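Local coordinates for chromosome segregation protein smc (Pyrococcus furiosus, PDB 3KTA) that probably acts in chromosome condensation and partitioning, this chain being the C-terminal part of its ABC-type ATPase head, at residues A87-F92 with E117-V122; R18-I23 with A74-F79; V8-F13 with L35-P40. One frame throughout, in Å; residues are numbered along the deposited sequence.

Interaction 1 (A87-F92 with E117-V122)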
loop_
_atom_site.group_PDB
_atom_site.type_symbol
_atom_site.label_atom_id
_atom_site.label_comp_id
_atom_site.label_asym_id
_atom_site.label_seq_id
_atom_site.Cartn_x
_atom_site.Cartn_y
_atom_site.Cartn_z
ATOM N N ALA B 87 -2.923 10.512 1.501
ATOM C CA ALA B 87 -1.535 10.274 1.113
ATOM C C ALA B 87 -1.434 10.287 -0.406
ATOM O O ALA B 87 -2.430 10.079 -1.095
ATOM C CB ALA B 87 -1.039 8.958 1.666
ATOM N N PRO B 88 -0.229 10.518 -0.939
ATOM C CA PRO B 88 -0.092 10.528 -2.403
ATOM C C PRO B 88 -0.588 9.222 -3.025
ATOM O O PRO B 88 -1.369 9.270 -3.986
ATOM C CB PRO B 88 1.413 10.735 -2.616
ATOM C CG PRO B 88 1.817 11.577 -1.413
ATOM C CD PRO B 88 1.004 10.967 -0.257
ATOM N N PHE B 89 -0.185 8.085 -2.465
ATOM C CA PHE B 89 -0.655 6.792 -2.989
ATOM C C PHE B 89 -0.738 5.748 -1.890
ATOM O O PHE B 89 -0.091 5.883 -0.851
ATOM C CB PHE B 89 0.239 6.283 -4.128
ATOM C CG PHE B 89 1.597 5.842 -3.683
ATOM C CD1 PHE B 89 2.629 6.758 -3.583
ATOM C CD2 PHE B 89 1.839 4.511 -3.352
ATOM C CE1 PHE B 89 3.884 6.343 -3.181
ATOM C CE2 PHE B 89 3.093 4.088 -2.952
ATOM C CZ PHE B 89 4.113 5.020 -2.848
ATOM N N TYR B 90 -1.554 4.721 -2.136
ATOM C CA TYR B 90 -1.674 3.568 -1.249
ATOM C C TYR B 90 -1.363 2.350 -2.082
ATOM O O TYR B 90 -1.757 2.286 -3.248
ATOM C CB TYR B 90 -3.107 3.464 -0.667
ATOM C CG TYR B 90 -3.371 4.618 0.255
ATOM C CD1 TYR B 90 -3.706 5.866 -0.253
ATOM C CD2 TYR B 90 -3.226 4.485 1.637
ATOM C CE1 TYR B 90 -3.883 6.955 0.580
ATOM C CE2 TYR B 90 -3.417 5.572 2.482
ATOM C CZ TYR B 90 -3.746 6.794 1.950
ATOM O OH TYR B 90 -3.918 7.881 2.764
ATOM N N LEU B 91 -0.642 1.403 -1.493
ATOM C CA LEU B 91 -0.350 0.134 -2.148
ATOM C C LEU B 91 -0.903 -0.951 -1.259
ATOM O O LEU B 91 -0.521 -1.060 -0.098
ATOM C CB LEU B 91 1.152 -0.040 -2.330
ATOM C CG LEU B 91 1.604 -1.410 -2.827
ATOM C CD1 LEU B 91 1.125 -1.684 -4.241
ATOM C CD2 LEU B 91 3.120 -1.429 -2.783
ATOM N N PHE B 92 -1.865 -1.703 -1.783
ATOM C CA PHE B 92 -2.544 -2.731 -1.006
ATOM C C PHE B 92 -2.335 -4.064 -1.717
ATOM O O PHE B 92 -2.766 -4.232 -2.852
ATOM C CB PHE B 92 -4.057 -2.487 -0.982
ATOM C CG PHE B 92 -4.509 -1.284 -0.192
ATOM C CD1 PHE B 92 -3.736 -0.729 0.822
ATOM C CD2 PHE B 92 -5.767 -0.747 -0.444
ATOM C CE1 PHE B 92 -4.205 0.368 1.555
ATOM C CE2 PHE B 92 -6.250 0.345 0.271
ATOM C CZ PHE B 92 -5.473 0.906 1.280
ATOM N N GLU B 117 -9.017 11.535 -4.228
ATOM C CA GLU B 117 -8.023 12.333 -3.495
ATOM C C GLU B 117 -6.652 11.663 -3.355
ATOM O O GLU B 117 -5.661 12.343 -3.093
ATOM C CB GLU B 117 -8.530 12.707 -2.092
ATOM C CG GLU B 117 -9.875 13.418 -2.063
ATOM C CD GLU B 117 -9.849 14.752 -2.786
ATOM O OE1 GLU B 117 -8.752 15.306 -2.983
ATOM O OE2 GLU B 117 -10.933 15.248 -3.154
ATOM N N SER B 118 -6.598 10.342 -3.513
ATOM C CA SER B 118 -5.329 9.612 -3.474
ATOM C C SER B 118 -5.298 8.565 -4.580
ATOM O O SER B 118 -6.345 8.089 -5.019
ATOM C CB SER B 118 -5.148 8.888 -2.128
ATOM O OG SER B 118 -5.131 9.789 -1.036
ATOM N N GLN B 119 -4.092 8.162 -4.978
ATOM C CA GLN B 119 -3.901 7.062 -5.907
ATOM C C GLN B 119 -3.936 5.738 -5.129
ATOM O O GLN B 119 -3.392 5.647 -4.026
ATOM C CB GLN B 119 -2.551 7.237 -6.603
ATOM C CG GLN B 119 -2.151 6.104 -7.539
ATOM C CD GLN B 119 -0.830 6.438 -8.222
ATOM O OE1 GLN B 119 0.151 6.781 -7.552
ATOM N NE2 GLN B 119 -0.804 6.367 -9.545
ATOM N N PHE B 120 -4.581 4.725 -5.702
ATOM C CA PHE B 120 -4.616 3.392 -5.109
ATOM C C PHE B 120 -4.110 2.358 -6.087
ATOM O O PHE B 120 -4.574 2.312 -7.237
ATOM C CB PHE B 120 -6.060 3.044 -4.691
ATOM C CG PHE B 120 -6.507 3.789 -3.489
ATOM C CD1 PHE B 120 -7.026 5.079 -3.600
ATOM C CD2 PHE B 120 -6.363 3.232 -2.221
ATOM C CE1 PHE B 120 -7.426 5.773 -2.473
ATOM C CE2 PHE B 120 -6.743 3.931 -1.096
ATOM C CZ PHE B 120 -7.267 5.203 -1.215
ATOM N N ILE B 121 -3.176 1.529 -5.628
ATOM C CA ILE B 121 -2.682 0.415 -6.436
ATOM C C ILE B 121 -2.970 -0.844 -5.637
ATOM O O ILE B 121 -2.467 -1.007 -4.519
ATOM C CB ILE B 121 -1.161 0.526 -6.684
ATOM C CG1 ILE B 121 -0.855 1.802 -7.472
ATOM C CG2 ILE B 121 -0.641 -0.709 -7.427
ATOM C CD1 ILE B 121 0.606 2.226 -7.365
ATOM N N VAL B 122 -3.800 -1.723 -6.191
ATOM C CA VAL B 122 -4.337 -2.823 -5.405
ATOM C C VAL B 122 -4.116 -4.139 -6.136
ATOM O O VAL B 122 -4.590 -4.312 -7.248
ATOM C CB VAL B 122 -5.866 -2.631 -5.195
ATOM C CG1 VAL B 122 -6.457 -3.802 -4.405
ATOM C CG2 VAL B 122 -6.162 -1.306 -4.487
HETATM O O HOH W 1 -3.109 12.753 -2.796
#
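Tyr90, Phe92 and Phe120 form an aromatic cluster between two parallel neighbouring strands, the first and last members of the beta-alpha-beta unit made by strand 89-93, helix 101-114 and strand 119-123. The rings of Tyr90 and Phe120 are nearly parallel, with planes 13° apart, but displaced so that little of one covers the other: CD1 of Tyr90 lies over a face of Phe120, while the ring centroids are 5.0 Å apart. Both side chains place CG beside the backbone N (chi1 -67° and -73°), which leans the two rings the same way. Phe92 meets this pair obliquely: Phe92 CE2 comes to the edge of Phe120, 3.8 Å from Phe120 CD2. Helices cover this face, with Ile111 and Ser114 of helix 101-114 on Phe120 and Gln82 of helix 67-84 on Tyr90, so large apolar rings can fill it. On the other side of the sheet, branched side chains pair as Leu91 CD1 meets Ile121 CG2 at 3.8 Å.

Between these two apolar layers the backbones interlock in the usual parallel manner. Tyr90 offers its N to Gln119 O at 2.8 Å and its O to the N of Ile121, and Phe92 N then reaches Ile121 O. The ladder continues into a strand of the neighbouring chain.

Tyrosine suits its site by having a polar end: its OH accepts a bond from Ala87 N at 3.1 Å and is also bonded to the Tyr140 hydroxyl of the neighbouring chain. A phenylalanine here would lack that hydroxyl and would probably leave the Ala87 amide and Tyr140 without this partner. At the outer edge Ser118, also bonded to Gln82, donates from OG to a lone pair of Ala87 O in the carbonyl plane, at 2.7 Å.

Interaction 2 (R18-I23 with A74-F79); sequences RNFSEI and ALAFVF
The amide of Ile23 donates to Asn19 O at 2.8 Å, a helical bond that fixes the turn from which Ile23 reaches the facing helix. No hydrogen bond crosses between 18-23 and 74-79; the contact is made by apolar groups. Ile23 spans about a turn of the facing helix with its two branches: CG2 rests 3.8 Å from Ala76 CA, and CD1, at the end of the extended arm, comes to 3.5 Å from Phe79 C. With CG anti to the amide nitrogen (chi1 172°), Phe20 swings its ring across so that an edge, not a face, meets the other helix. Its CE1 touches Ala76 CB at 3.7 Å, while CD1 lies 3.6 Å from Phe77 N. Alanine suits position 76 because its small methyl lets the axes of these short segments approach to 8.3 Å at an angle of 136°. Just beside the contact, Asn19 ND2 bonds Ala80 O and its OD1 bonds Lys83 NZ. Leu110 of helix 101-114 touches both Ile23 and Phe79. This is a buried helix-helix packing within the SMC head, and helix 67-84 begins within the signature motif of ABC ATPases.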
loop_
_atom_site.group_PDB
_atom_site.type_symbol
_atom_site.label_atom_id
_atom_site.label_comp_id
_atom_site.label_asym_id
_atom_site.label_seq_id
_atom_site.Cartn_x
_atom_site.Cartn_y
_atom_site.Cartn_z
ATOM N N ARG B 18 -13.708 10.496 14.435
ATOM C CA ARG B 18 -15.061 10.553 13.864
ATOM C C ARG B 18 -15.084 9.806 12.526
ATOM O O ARG B 18 -16.008 9.014 12.253
ATOM C CB ARG B 18 -15.534 11.994 13.694
ATOM C CG ARG B 18 -16.907 12.088 13.008
ATOM C CD ARG B 18 -17.447 13.509 13.007
ATOM N N ASN B 19 -14.044 10.020 11.720
ATOM C CA ASN B 19 -13.906 9.299 10.452
ATOM C C ASN B 19 -13.947 7.783 10.671
ATOM O O ASN B 19 -14.614 7.043 9.937
ATOM C CB ASN B 19 -12.593 9.659 9.738
ATOM C CG ASN B 19 -12.571 11.102 9.190
ATOM O OD1 ASN B 19 -13.590 11.796 9.152
ATOM N ND2 ASN B 19 -11.396 11.546 8.764
ATOM N N PHE B 20 -13.189 7.321 11.664
ATOM C CA PHE B 20 -13.069 5.897 11.911
ATOM C C PHE B 20 -14.413 5.282 12.279
ATOM O O PHE B 20 -14.803 4.224 11.761
ATOM C CB PHE B 20 -12.060 5.648 13.032
ATOM C CG PHE B 20 -12.011 4.211 13.492
ATOM C CD1 PHE B 20 -11.328 3.243 12.750
ATOM C CD2 PHE B 20 -12.597 3.841 14.691
ATOM C CE1 PHE B 20 -11.274 1.930 13.181
ATOM C CE2 PHE B 20 -12.552 2.522 15.128
ATOM C CZ PHE B 20 -11.882 1.575 14.377
ATOM N N SER B 21 -15.129 5.946 13.178
ATOM C CA SER B 21 -16.452 5.458 13.570
ATOM C C SER B 21 -17.413 5.394 12.368
ATOM O O SER B 21 -18.101 4.388 12.175
ATOM C CB SER B 21 -17.016 6.304 14.713
ATOM O OG SER B 21 -16.248 6.103 15.892
ATOM N N GLU B 22 -17.435 6.441 11.550
ATOM C CA GLU B 22 -18.328 6.465 10.395
ATOM C C GLU B 22 -17.954 5.375 9.390
ATOM O O GLU B 22 -18.811 4.638 8.886
ATOM C CB GLU B 22 -18.315 7.837 9.734
ATOM C CG GLU B 22 -18.920 8.936 10.601
ATOM C CD GLU B 22 -18.827 10.311 9.980
ATOM O OE1 GLU B 22 -18.240 10.446 8.889
ATOM O OE2 GLU B 22 -19.339 11.261 10.599
ATOM N N ILE B 23 -16.664 5.255 9.110
ATOM C CA ILE B 23 -16.212 4.270 8.142
ATOM C C ILE B 23 -16.424 2.838 8.631
ATOM O O ILE B 23 -16.850 1.982 7.869
ATOM C CB ILE B 23 -14.733 4.502 7.749
ATOM C CG1 ILE B 23 -14.606 5.849 7.042
ATOM C CG2 ILE B 23 -14.241 3.363 6.855
ATOM C CD1 ILE B 23 -13.171 6.333 6.854
ATOM N N ALA B 74 -8.835 -2.727 10.713
ATOM C CA ALA B 74 -7.602 -2.120 10.211
ATOM C C ALA B 74 -7.890 -1.214 9.019
ATOM O O ALA B 74 -7.334 -0.122 8.921
ATOM C CB ALA B 74 -6.605 -3.194 9.815
ATOM N N LEU B 75 -8.752 -1.675 8.119
ATOM C CA LEU B 75 -9.086 -0.874 6.942
ATOM C C LEU B 75 -9.818 0.413 7.318
ATOM O O LEU B 75 -9.555 1.487 6.761
ATOM C CB LEU B 75 -9.885 -1.694 5.932
ATOM C CG LEU B 75 -9.020 -2.685 5.157
ATOM C CD1 LEU B 75 -9.868 -3.722 4.448
ATOM C CD2 LEU B 75 -8.122 -1.944 4.163
ATOM N N ALA B 76 -10.725 0.316 8.277
ATOM C CA ALA B 76 -11.440 1.505 8.730
ATOM C C ALA B 76 -10.460 2.523 9.289
ATOM O O ALA B 76 -10.621 3.716 9.101
ATOM C CB ALA B 76 -12.490 1.135 9.776
ATOM N N PHE B 77 -9.415 2.043 9.961
ATOM C CA PHE B 77 -8.407 2.936 10.503
ATOM C C PHE B 77 -7.580 3.621 9.408
ATOM O O PHE B 77 -7.371 4.837 9.435
ATOM C CB PHE B 77 -7.505 2.146 11.466
ATOM C CG PHE B 77 -6.499 2.984 12.180
ATOM C CD1 PHE B 77 -6.891 3.957 13.083
ATOM C CD2 PHE B 77 -5.144 2.782 11.962
ATOM C CE1 PHE B 77 -5.961 4.729 13.742
ATOM C CE2 PHE B 77 -4.203 3.554 12.629
ATOM C CZ PHE B 77 -4.616 4.523 13.525
ATOM N N VAL B 78 -7.121 2.845 8.439
ATOM C CA VAL B 78 -6.326 3.386 7.336
ATOM C C VAL B 78 -7.127 4.456 6.597
ATOM O O VAL B 78 -6.631 5.559 6.309
ATOM C CB VAL B 78 -5.934 2.281 6.342
ATOM C CG1 VAL B 78 -5.332 2.898 5.046
ATOM C CG2 VAL B 78 -4.958 1.311 6.985
ATOM N N PHE B 79 -8.374 4.119 6.293
ATOM C CA PHE B 79 -9.236 5.054 5.572
ATOM C C PHE B 79 -9.668 6.277 6.380
ATOM O O PHE B 79 -9.937 7.331 5.796
ATOM C CB PHE B 79 -10.401 4.309 4.912
ATOM C CG PHE B 79 -9.994 3.607 3.645
ATOM C CD1 PHE B 79 -10.001 4.296 2.438
ATOM C CD2 PHE B 79 -9.528 2.316 3.664
ATOM C CE1 PHE B 79 -9.605 3.689 1.263
ATOM C CE2 PHE B 79 -9.116 1.696 2.487
ATOM C CZ PHE B 79 -9.159 2.393 1.282
#

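Interaction 3 (V8-F13 with L35-P40); sequences VFMRTF and LILENP
Leu37 points its branched end straight at the ring of Phe13, the two side chains approaching from opposite directions. The leucine CG sits over the centre of the ring, 3.8 Å from the centroid and only 13° off the normal, a CH-pi contact made face-on. Its two methyls spread over the same ring, Leu37 CD1 towards Phe13 CD2 and Leu37 CD2 towards Phe13 CD1, so the fork of the leucine matches the width of the phenyl group. A trans first torsion (chi1 174°) carries the Phe13 ring out from the helix towards the strand, where it presents a face to Leu37 and an edge to the carbonyl of Leu35. At that edge Phe13 CZ lies 3.8 Å from Leu35 O; on the side of the ring away from Leu37, Phe13 CE1 is 4.0 Å from Leu35 CB.

These residues join helix 4-27 to strand 32-37, which pairs with antiparallel strand 48-53 in a beta hairpin, so the helix packs on one face of this antiparallel strand pair. Leu35 and Leu37, two residues apart on an extended strand, both turn to the helix, whereas Ile36 between them points away; apolar leucines therefore suit the two inward positions. Leu48 of the second strand also touches Phe13.

One helical turn before Phe13, Phe9 runs past Leu37 in the opposite sense and offers an edge: CE2 is 4.0 Å from Leu37 CD2. Phe44 meets this ring as well. Met10, present as selenomethionine, flanks Leu37 from another side. Its chain bends at chi2 and chi3, curling the flexible end back so that SE comes to 3.7 Å from Leu37 CD1. Pro43, in the loop beyond the strand, touches Phe9, Met10 and Leu37.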
loop_
_atom_site.group_PDB
_atom_site.type_symbol
_atom_site.label_atom_id
_atom_site.label_comp_id
_atom_site.label_asym_id
_atom_site.label_seq_id
_atom_site.Cartn_x
_atom_site.Cartn_y
_atom_site.Cartn_z
ATOM N N VAL B 8 -3.101 20.969 18.285
ATOM C CA VAL B 8 -2.996 20.405 16.943
ATOM C C VAL B 8 -3.324 18.912 16.977
ATOM O O VAL B 8 -4.049 18.407 16.116
ATOM C CB VAL B 8 -1.599 20.626 16.318
ATOM C CG1 VAL B 8 -1.518 19.956 14.943
ATOM C CG2 VAL B 8 -1.284 22.121 16.207
ATOM N N PHE B 9 -2.813 18.207 17.983
ATOM C CA PHE B 9 -3.088 16.777 18.110
ATOM C C PHE B 9 -4.575 16.509 18.255
ATOM O O PHE B 9 -5.123 15.667 17.551
ATOM C CB PHE B 9 -2.333 16.139 19.281
ATOM C CG PHE B 9 -2.606 14.665 19.442
ATOM C CD1 PHE B 9 -1.828 13.717 18.773
ATOM C CD2 PHE B 9 -3.641 14.222 20.241
ATOM C CE1 PHE B 9 -2.085 12.358 18.915
ATOM C CE2 PHE B 9 -3.911 12.866 20.390
ATOM C CZ PHE B 9 -3.134 11.929 19.724
HETATM N N MSE B 10 -5.224 17.223 19.169
HETATM C CA MSE B 10 -6.635 16.958 19.455
HETATM C C MSE B 10 -7.551 17.222 18.249
HETATM O O MSE B 10 -8.525 16.496 18.030
HETATM C CB MSE B 10 -7.090 17.705 20.717
HETATM C CG MSE B 10 -6.527 17.092 22.027
HETATM SE SE MSE B 10 -6.826 15.208 22.240
HETATM C CE MSE B 10 -8.708 15.157 21.743
ATOM N N ARG B 11 -7.231 18.241 17.460
ATOM C CA ARG B 11 -7.999 18.523 16.246
ATOM C C ARG B 11 -7.842 17.351 15.274
ATOM O O ARG B 11 -8.806 16.895 14.654
ATOM C CB ARG B 11 -7.538 19.834 15.598
ATOM C CG ARG B 11 -8.384 20.283 14.416
ATOM C CD ARG B 11 -7.897 21.619 13.841
ATOM N NE ARG B 11 -6.501 21.572 13.410
ATOM N N THR B 12 -6.616 16.850 15.168
ATOM C CA THR B 12 -6.346 15.730 14.281
ATOM C C THR B 12 -7.016 14.474 14.814
ATOM O O THR B 12 -7.673 13.753 14.067
ATOM C CB THR B 12 -4.838 15.507 14.116
ATOM O OG1 THR B 12 -4.266 16.658 13.474
ATOM C CG2 THR B 12 -4.587 14.272 13.270
ATOM N N PHE B 13 -6.848 14.207 16.106
ATOM C CA PHE B 13 -7.472 13.036 16.699
ATOM C C PHE B 13 -8.999 13.016 16.544
ATOM O O PHE B 13 -9.577 11.987 16.176
ATOM C CB PHE B 13 -7.102 12.845 18.176
ATOM C CG PHE B 13 -7.861 11.725 18.818
ATOM C CD1 PHE B 13 -7.490 10.398 18.594
ATOM C CD2 PHE B 13 -8.989 11.988 19.586
ATOM C CE1 PHE B 13 -8.223 9.362 19.155
ATOM C CE2 PHE B 13 -9.718 10.966 20.156
ATOM C CZ PHE B 13 -9.336 9.646 19.945
ATOM N N LEU B 35 -12.267 4.984 18.468
ATOM C CA LEU B 35 -10.891 5.200 18.903
ATOM C C LEU B 35 -10.929 5.831 20.291
ATOM O O LEU B 35 -11.740 6.722 20.561
ATOM C CB LEU B 35 -10.142 6.126 17.949
ATOM C CG LEU B 35 -10.051 5.713 16.477
ATOM C CD1 LEU B 35 -9.113 6.649 15.744
ATOM C CD2 LEU B 35 -9.588 4.269 16.337
ATOM N N ILE B 36 -10.044 5.374 21.172
ATOM C CA ILE B 36 -10.025 5.864 22.545
ATOM C C ILE B 36 -8.607 6.224 22.952
ATOM O O ILE B 36 -7.709 5.407 22.812
ATOM C CB ILE B 36 -10.534 4.774 23.497
ATOM C CG1 ILE B 36 -11.910 4.277 23.046
ATOM C CG2 ILE B 36 -10.574 5.281 24.937
ATOM C CD1 ILE B 36 -12.377 3.044 23.774
ATOM N N LEU B 37 -8.395 7.444 23.432
ATOM C CA LEU B 37 -7.090 7.809 23.992
ATOM C C LEU B 37 -6.980 7.209 25.388
ATOM O O LEU B 37 -7.877 7.382 26.209
ATOM C CB LEU B 37 -6.928 9.327 24.049
ATOM C CG LEU B 37 -6.786 10.025 22.689
ATOM C CD1 LEU B 37 -6.868 11.537 22.808
ATOM C CD2 LEU B 37 -5.478 9.610 22.010
ATOM N N GLU B 38 -5.896 6.481 25.646
ATOM C CA GLU B 38 -5.706 5.841 26.945
ATOM C C GLU B 38 -5.645 6.887 28.044
ATOM O O GLU B 38 -6.048 6.638 29.190
ATOM C CB GLU B 38 -4.422 5.015 26.950
ATOM C CG GLU B 38 -4.506 3.739 26.139
ATOM C CD GLU B 38 -3.278 2.874 26.310
ATOM O OE1 GLU B 38 -2.241 3.404 26.760
ATOM O OE2 GLU B 38 -3.352 1.668 25.999
ATOM N N ASN B 39 -5.139 8.061 27.681
ATOM C CA ASN B 39 -5.021 9.171 28.610
ATOM C C ASN B 39 -5.494 10.470 27.962
ATOM O O ASN B 39 -4.705 11.228 27.412
ATOM C CB ASN B 39 -3.566 9.308 29.083
ATOM C CG ASN B 39 -3.434 10.175 30.315
ATOM O OD1 ASN B 39 -4.022 11.253 30.398
ATOM N ND2 ASN B 39 -2.656 9.708 31.282
ATOM N N PRO B 40 -6.809 10.729 28.014
ATOM C CA PRO B 40 -7.407 11.920 27.397
ATOM C C PRO B 40 -6.864 13.260 27.916
ATOM O O PRO B 40 -6.802 14.221 27.153
ATOM C CB PRO B 40 -8.896 11.779 27.735
ATOM C CG PRO B 40 -9.103 10.347 27.994
ATOM C CD PRO B 40 -7.822 9.826 28.579
#

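In the fold
The three contacts form a chain of packing through the head. Interactions 2 and 3 share helix 4-27, and their centres are about 15 Å apart; Phe20 CD2 and Leu35 CD2 join them at 3.5 Å. Interaction 2 meets interaction 1 through Phe79, whose CZ and CE1 lie 3.7 Å from Phe92 CE2 and Phe120 CE2 respectively, so helix 67-84 rests on the aromatic side of the strands. Interactions 1 and 3 do not touch, their nearest atoms being about 12 Å apart. Interaction 1 lies near the nucleotide: strand 89-93, the Walker B strand, leads to Glu94 of the bis(adenosine)-5'-pentaphosphate pocket, and the Leu91 side chain is about 10 Å from magnesium.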